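Local coordinates for ferrous iron uptake transporter protein B (Streptococcus thermophilus, PDB 3TAH), which probably drives GTP-dependent uptake of ferrous iron across the cell membrane, this piece being its cytosolic G-protein domain with the helical domain, at residues 109-114 against 159-164; 173-178 against 235-240. The protein carries 1 engineered substitution. All coordinates share one frame; numbering follows the deposited sequence. Where two conformers were deposited one is given.

How the interactions relate
From the N terminus, interaction 1 comes first. It begins on strand 110-115 of the G domain and closes where the chain leaves helix 151-159. The 44 residues between include helices 117-122 and 129-136 and edge strand 140-142. The chain then runs into interaction 2, which opens at 173-178. This second contact closes a longer, mainly helical loop that contains no strand, joining the start of helix 176-189 to the end of helix 220-237 in the helical domain. The two loops follow each other in series, without nesting or crossing. The centres of interactions 1 and 2 are about 30 Å apart. They lie on opposite sides of the chain's centre. Interaction 1 is buried; interaction 2 lies at the surface.

Interaction 1 (109-114 against 159-164); sequences PVTIAL and AHTTTS
At the start of strand 110-115 in the central sheet of the G domain, P109 and T111 pack against T161, T162 and T163. The P109 ring lies against the loop 161-163, and three of its carbons each meet a different residue in van der Waals contact. P109 CB touches T161 O at 3.6 Å. P109 CG touches T162 O at 3.5 Å. P109 CD meets the methyl CG2 of T163 at 3.7 Å, with the two side chains nearly at right angles.

T111, two residues on, also points toward the loop. Its OG1 approaches T161 CB at 3.6 Å. With chi1 at -52°, T161 OG1 lies beside the backbone N and the methyl CG2 is anti to it. The methyl lies against both T111 OG1 and P109 CB. The T161 hydroxyl bonds to the backbone O of K157 in the last turn of helix 151-159. T111 also touches V154, K157 and A158, so this helix lies on one face of the sheet, while V110 faces helix 93-105 on the other. At its far end the strand leads to N115, M116 and D118, which bind the guanine nucleotide in this GTPase fold.

One water lies within hydrogen-bonding distance of P109 O, T111 OG1 and T161 O, and so bridges the segments. It is 2.7 Å from T161 O.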
loop_
_atom_site.group_PDB
_atom_site.type_symbol
_atom_site.label_atom_id
_atom_site.label_comp_id
_atom_site.label_asym_id
_atom_site.label_seq_id
_atom_site.Cartn_x
_atom_site.Cartn_y
_atom_site.Cartn_z
ATOM N N PRO A 109 -6.085 -6.699 -0.419
ATOM C CA PRO A 109 -6.866 -5.840 0.500
ATOM C C PRO A 109 -6.079 -5.322 1.689
ATOM O O PRO A 109 -5.374 -6.099 2.348
ATOM C CB PRO A 109 -7.999 -6.758 0.954
ATOM C CG PRO A 109 -8.211 -7.589 -0.237
ATOM C CD PRO A 109 -6.841 -7.934 -0.714
ATOM N N VAL A 110 -6.203 -4.021 1.921
ATOM C CA VAL A 110 -5.492 -3.314 2.977
ATOM C C VAL A 110 -6.376 -3.131 4.206
ATOM O O VAL A 110 -7.561 -2.824 4.066
ATOM C CB VAL A 110 -5.012 -1.932 2.452
ATOM C CG1 VAL A 110 -4.522 -1.043 3.576
ATOM C CG2 VAL A 110 -3.937 -2.143 1.375
ATOM N N THR A 111 -5.789 -3.348 5.392
ATOM C CA THR A 111 -6.380 -3.021 6.689
ATOM C C THR A 111 -5.358 -2.090 7.370
ATOM O O THR A 111 -4.162 -2.381 7.360
ATOM C CB THR A 111 -6.611 -4.273 7.544
ATOM O OG1 THR A 111 -7.619 -5.094 6.936
ATOM C CG2 THR A 111 -7.034 -3.895 8.969
ATOM N N ILE A 112 -5.809 -0.979 7.951
ATOM C CA ILE A 112 -4.888 0.000 8.549
ATOM C C ILE A 112 -4.874 -0.108 10.069
ATOM O O ILE A 112 -5.943 -0.101 10.672
ATOM C CB ILE A 112 -5.246 1.451 8.152
ATOM C CG1 ILE A 112 -4.969 1.708 6.663
ATOM C CG2 ILE A 112 -4.467 2.458 9.009
ATOM C CD1 ILE A 112 -5.444 3.116 6.175
ATOM N N ALA A 113 -3.677 -0.222 10.665
ATOM C CA ALA A 113 -3.478 -0.034 12.104
ATOM C C ALA A 113 -3.095 1.436 12.205
ATOM O O ALA A 113 -1.998 1.826 11.822
ATOM C CB ALA A 113 -2.370 -0.938 12.674
ATOM N N LEU A 114 -4.019 2.241 12.718
ATOM C CA LEU A 114 -3.835 3.670 12.854
ATOM C C LEU A 114 -3.154 3.809 14.205
ATOM O O LEU A 114 -3.831 3.955 15.234
ATOM C CB LEU A 114 -5.182 4.401 12.775
ATOM C CG LEU A 114 -5.141 5.930 12.927
ATOM C CD1 LEU A 114 -4.379 6.544 11.763
ATOM C CD2 LEU A 114 -6.527 6.555 13.030
ATOM N N ALA A 159 -7.012 -10.375 9.184
ATOM C CA ALA A 159 -7.204 -11.809 8.905
ATOM C C ALA A 159 -8.496 -12.138 8.150
ATOM O O ALA A 159 -8.521 -13.149 7.432
ATOM C CB ALA A 159 -7.105 -12.644 10.195
ATOM N N HIS A 160 -9.532 -11.298 8.295
ATOM C CA HIS A 160 -10.831 -11.473 7.619
ATOM C C HIS A 160 -11.064 -10.524 6.442
ATOM O O HIS A 160 -12.179 -10.436 5.935
ATOM C CB HIS A 160 -11.968 -11.343 8.641
ATOM C CG HIS A 160 -12.014 -12.488 9.601
ATOM N ND1 HIS A 160 -11.355 -12.468 10.811
ATOM C CD2 HIS A 160 -12.611 -13.701 9.516
ATOM C CE1 HIS A 160 -11.555 -13.614 11.439
ATOM N NE2 HIS A 160 -12.309 -14.382 10.673
ATOM N N THR A 161 -10.003 -9.842 6.014
ATOM C CA THR A 161 -10.011 -8.896 4.905
ATOM C C THR A 161 -8.902 -9.324 3.935
ATOM O O THR A 161 -7.793 -8.770 3.926
ATOM C CB THR A 161 -9.796 -7.461 5.407
ATOM O OG1 THR A 161 -10.733 -7.168 6.451
ATOM C CG2 THR A 161 -9.965 -6.448 4.257
ATOM N N THR A 162 -9.216 -10.328 3.123
ATOM C CA THR A 162 -8.229 -10.982 2.274
ATOM C C THR A 162 -8.608 -11.032 0.800
ATOM O O THR A 162 -9.729 -10.688 0.420
ATOM C CB THR A 162 -7.987 -12.435 2.747
ATOM O OG1 THR A 162 -9.126 -13.236 2.393
ATOM C CG2 THR A 162 -7.724 -12.495 4.257
ATOM N N THR A 163 -7.650 -11.467 -0.020
ATOM C CA THR A 163 -7.871 -11.679 -1.451
ATOM C C THR A 163 -9.010 -12.703 -1.688
ATOM O O THR A 163 -9.652 -12.684 -2.740
ATOM C CB THR A 163 -6.577 -12.142 -2.161
ATOM O OG1 THR A 163 -6.100 -13.345 -1.546
ATOM C CG2 THR A 163 -5.477 -11.073 -2.085
ATOM N N SER A 164 -9.261 -13.586 -0.717
ATOM C CA SER A 164 -10.361 -14.556 -0.814
ATOM C C SER A 164 -11.699 -13.954 -0.389
ATOM O O SER A 164 -12.710 -14.192 -1.052
ATOM C CB SER A 164 -10.056 -15.822 -0.000
ATOM O OG SER A 164 -8.816 -16.373 -0.396
HETATM O O HOH W 1 -6.402 -6.630 4.926
#

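Interaction 2 (173-178 against 235-240); sequences IYDDRL and EIFTED
D175 approaches F237 with its carboxylate: OD1 lies 4.0 Å from ring atom CZ. The carboxylate and ring planes are steeply inclined, 77° apart. D175 is the N-cap of helix 176-189. With CG anti to the backbone N, OD1 reaches the amide of R177. There OD1 accepts the capping bond from R177 N at 2.8 Å. It also takes R177 NE at 2.8 Å, as part of a salt bridge. The two donors reach OD1 from opposite faces of the carboxylate plane, while OD1 itself lies close to the plane of the guanidinium. One oxygen thus holds both the backbone and the side chain of R177.

R177 carries most of the contact from its side. Its CB sits 3.6 Å from F237 CE2. The chain then bends at chi3 (-69°) and lays the guanidinium flat on the ring, with the planes 21° apart. R177 CZ is 4.0 Å from the centroid of the F237 ring and displaced toward the rim, giving an offset stack with cation-pi character. The nearest atom pair is R177 NH2 with F237 CE1, at 3.5 Å. Further back, R177 CG packs on the methyl CD1 of I236 at 3.8 Å.

In the FeoB cytosolic helical domain this joins the N-terminal end of helix 176-189 to the C-terminal end of helix 220-237. T238, with positive phi, ends the latter helix. F237 also touches I244 of helix 241-259, which follows.

L178 presents its backbone N to the edge of the F237 ring, 4.1 Å from CZ. Its side chain is buried inward, on F206 and E248. E248 also accepts a hydrogen bond from D175 N.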
loop_
_atom_site.group_PDB
_atom_site.type_symbol
_atom_site.label_atom_id
_atom_site.label_comp_id
_atom_site.label_asym_id
_atom_site.label_seq_id
_atom_site.Cartn_x
_atom_site.Cartn_y
_atom_site.Cartn_z
ATOM N N ILE A 173 -9.745 7.115 -6.345
ATOM C CA ILE A 173 -10.129 7.663 -7.641
ATOM C C ILE A 173 -9.499 9.042 -7.747
ATOM O O ILE A 173 -9.710 9.891 -6.875
ATOM C CB ILE A 173 -11.673 7.734 -7.805
ATOM C CG1 ILE A 173 -12.281 6.336 -7.769
ATOM C CG2 ILE A 173 -12.059 8.439 -9.122
ATOM C CD1 ILE A 173 -13.818 6.336 -7.714
ATOM N N TYR A 174 -8.717 9.257 -8.803
ATOM C CA TYR A 174 -8.005 10.512 -9.034
ATOM C C TYR A 174 -8.763 11.389 -10.033
ATOM O O TYR A 174 -9.874 11.044 -10.447
ATOM C CB TYR A 174 -6.586 10.214 -9.534
ATOM C CG TYR A 174 -5.822 9.332 -8.584
ATOM C CD1 TYR A 174 -5.686 9.692 -7.232
ATOM C CD2 TYR A 174 -5.242 8.157 -9.000
ATOM C CE1 TYR A 174 -4.989 8.887 -6.328
ATOM C CE2 TYR A 174 -4.547 7.337 -8.101
ATOM C CZ TYR A 174 -4.420 7.718 -6.769
ATOM O OH TYR A 174 -3.739 6.937 -5.870
ATOM N N ASP A 175 -8.172 12.520 -10.408
ATOM C CA ASP A 175 -8.790 13.430 -11.373
ATOM C C ASP A 175 -9.235 12.699 -12.637
ATOM O O ASP A 175 -8.538 11.786 -13.108
ATOM C CB ASP A 175 -7.823 14.537 -11.791
ATOM C CG ASP A 175 -8.504 15.564 -12.674
ATOM O OD1 ASP A 175 -8.293 15.541 -13.899
ATOM O OD2 ASP A 175 -9.301 16.344 -12.125
ATOM N N ASP A 176 -10.390 13.089 -13.184
ATOM C CA ASP A 176 -10.867 12.519 -14.470
ATOM C C ASP A 176 -9.818 12.403 -15.564
ATOM O O ASP A 176 -9.840 11.435 -16.339
ATOM C CB ASP A 176 -12.026 13.343 -15.052
ATOM C CG ASP A 176 -13.318 13.155 -14.299
ATOM O OD1 ASP A 176 -13.441 12.187 -13.520
ATOM O OD2 ASP A 176 -14.226 13.982 -14.499
ATOM N N ARG A 177 -8.921 13.378 -15.645
ATOM C CA ARG A 177 -7.880 13.381 -16.690
ATOM C C ARG A 177 -6.830 12.298 -16.460
ATOM O O ARG A 177 -6.325 11.716 -17.424
ATOM C CB ARG A 177 -7.186 14.729 -16.787
ATOM C CG ARG A 177 -8.053 15.875 -17.300
ATOM C CD ARG A 177 -7.341 17.191 -17.038
ATOM N NE ARG A 177 -7.285 17.500 -15.612
ATOM C CZ ARG A 177 -6.603 18.508 -15.071
ATOM N NH1 ARG A 177 -5.911 19.359 -15.828
ATOM N NH2 ARG A 177 -6.626 18.683 -13.758
ATOM N N LEU A 178 -6.501 12.031 -15.198
ATOM C CA LEU A 178 -5.587 10.929 -14.910
ATOM C C LEU A 178 -6.293 9.593 -15.079
ATOM O O LEU A 178 -5.697 8.660 -15.598
ATOM C CB LEU A 178 -4.954 11.041 -13.515
ATOM C CG LEU A 178 -3.957 9.924 -13.164
ATOM C CD1 LEU A 178 -2.862 9.777 -14.240
ATOM C CD2 LEU A 178 -3.334 10.185 -11.805
ATOM N N GLU A 235 0.631 17.145 -21.520
ATOM C CA GLU A 235 0.283 18.403 -22.187
ATOM C C GLU A 235 -0.908 19.085 -21.544
ATOM O O GLU A 235 -0.883 20.303 -21.345
ATOM C CB GLU A 235 0.037 18.175 -23.683
ATOM C CG GLU A 235 1.321 17.882 -24.419
ATOM C CD GLU A 235 1.137 17.551 -25.903
ATOM O OE1 GLU A 235 0.009 17.682 -26.424
ATOM O OE2 GLU A 235 2.148 17.167 -26.535
ATOM N N ILE A 236 -1.938 18.308 -21.205
ATOM C CA ILE A 236 -3.154 18.886 -20.621
ATOM C C ILE A 236 -2.977 19.253 -19.147
ATOM O O ILE A 236 -3.667 20.146 -18.672
ATOM C CB ILE A 236 -4.440 18.034 -20.881
ATOM C CG1 ILE A 236 -4.480 16.721 -20.092
ATOM C CG2 ILE A 236 -4.593 17.781 -22.399
ATOM C CD1 ILE A 236 -5.759 15.872 -20.384
ATOM N N PHE A 237 -2.075 18.593 -18.425
ATOM C CA PHE A 237 -1.722 19.057 -17.065
ATOM C C PHE A 237 -0.616 20.128 -17.017
ATOM O O PHE A 237 -0.463 20.798 -15.975
ATOM C CB PHE A 237 -1.253 17.887 -16.186
ATOM C CG PHE A 237 -2.352 17.028 -15.613
ATOM C CD1 PHE A 237 -2.895 17.310 -14.360
ATOM C CD2 PHE A 237 -2.811 15.904 -16.289
ATOM C CE1 PHE A 237 -3.878 16.510 -13.807
ATOM C CE2 PHE A 237 -3.799 15.096 -15.742
ATOM C CZ PHE A 237 -4.335 15.399 -14.498
ATOM N N THR A 238 0.115 20.309 -18.126
ATOM C CA THR A 238 1.383 21.075 -18.197
ATOM C C THR A 238 2.318 20.713 -17.042
ATOM O O THR A 238 2.896 21.574 -16.379
ATOM C CB THR A 238 1.204 22.631 -18.332
ATOM O OG1 THR A 238 0.499 23.164 -17.206
ATOM C CG2 THR A 238 0.461 22.974 -19.602
ATOM N N GLU A 239 2.454 19.406 -16.818
ATOM C CA GLU A 239 3.262 18.871 -15.734
ATOM C C GLU A 239 3.811 17.521 -16.211
ATOM O O GLU A 239 3.195 16.880 -17.066
ATOM C CB GLU A 239 2.343 18.703 -14.523
ATOM C CG GLU A 239 3.006 18.509 -13.175
ATOM C CD GLU A 239 3.261 19.820 -12.411
ATOM O OE1 GLU A 239 2.288 20.537 -12.052
ATOM O OE2 GLU A 239 4.435 20.122 -12.151
ATOM N N ASP A 240 4.954 17.098 -15.680
ATOM C CA ASP A 240 5.514 15.786 -16.026
ATOM C C ASP A 240 4.701 14.680 -15.356
ATOM O O ASP A 240 4.128 14.881 -14.277
ATOM C CB ASP A 240 6.991 15.674 -15.643
ATOM C CG ASP A 240 7.200 15.637 -14.156
ATOM O OD1 ASP A 240 7.223 16.715 -13.542
ATOM O OD2 ASP A 240 7.331 14.526 -13.605
#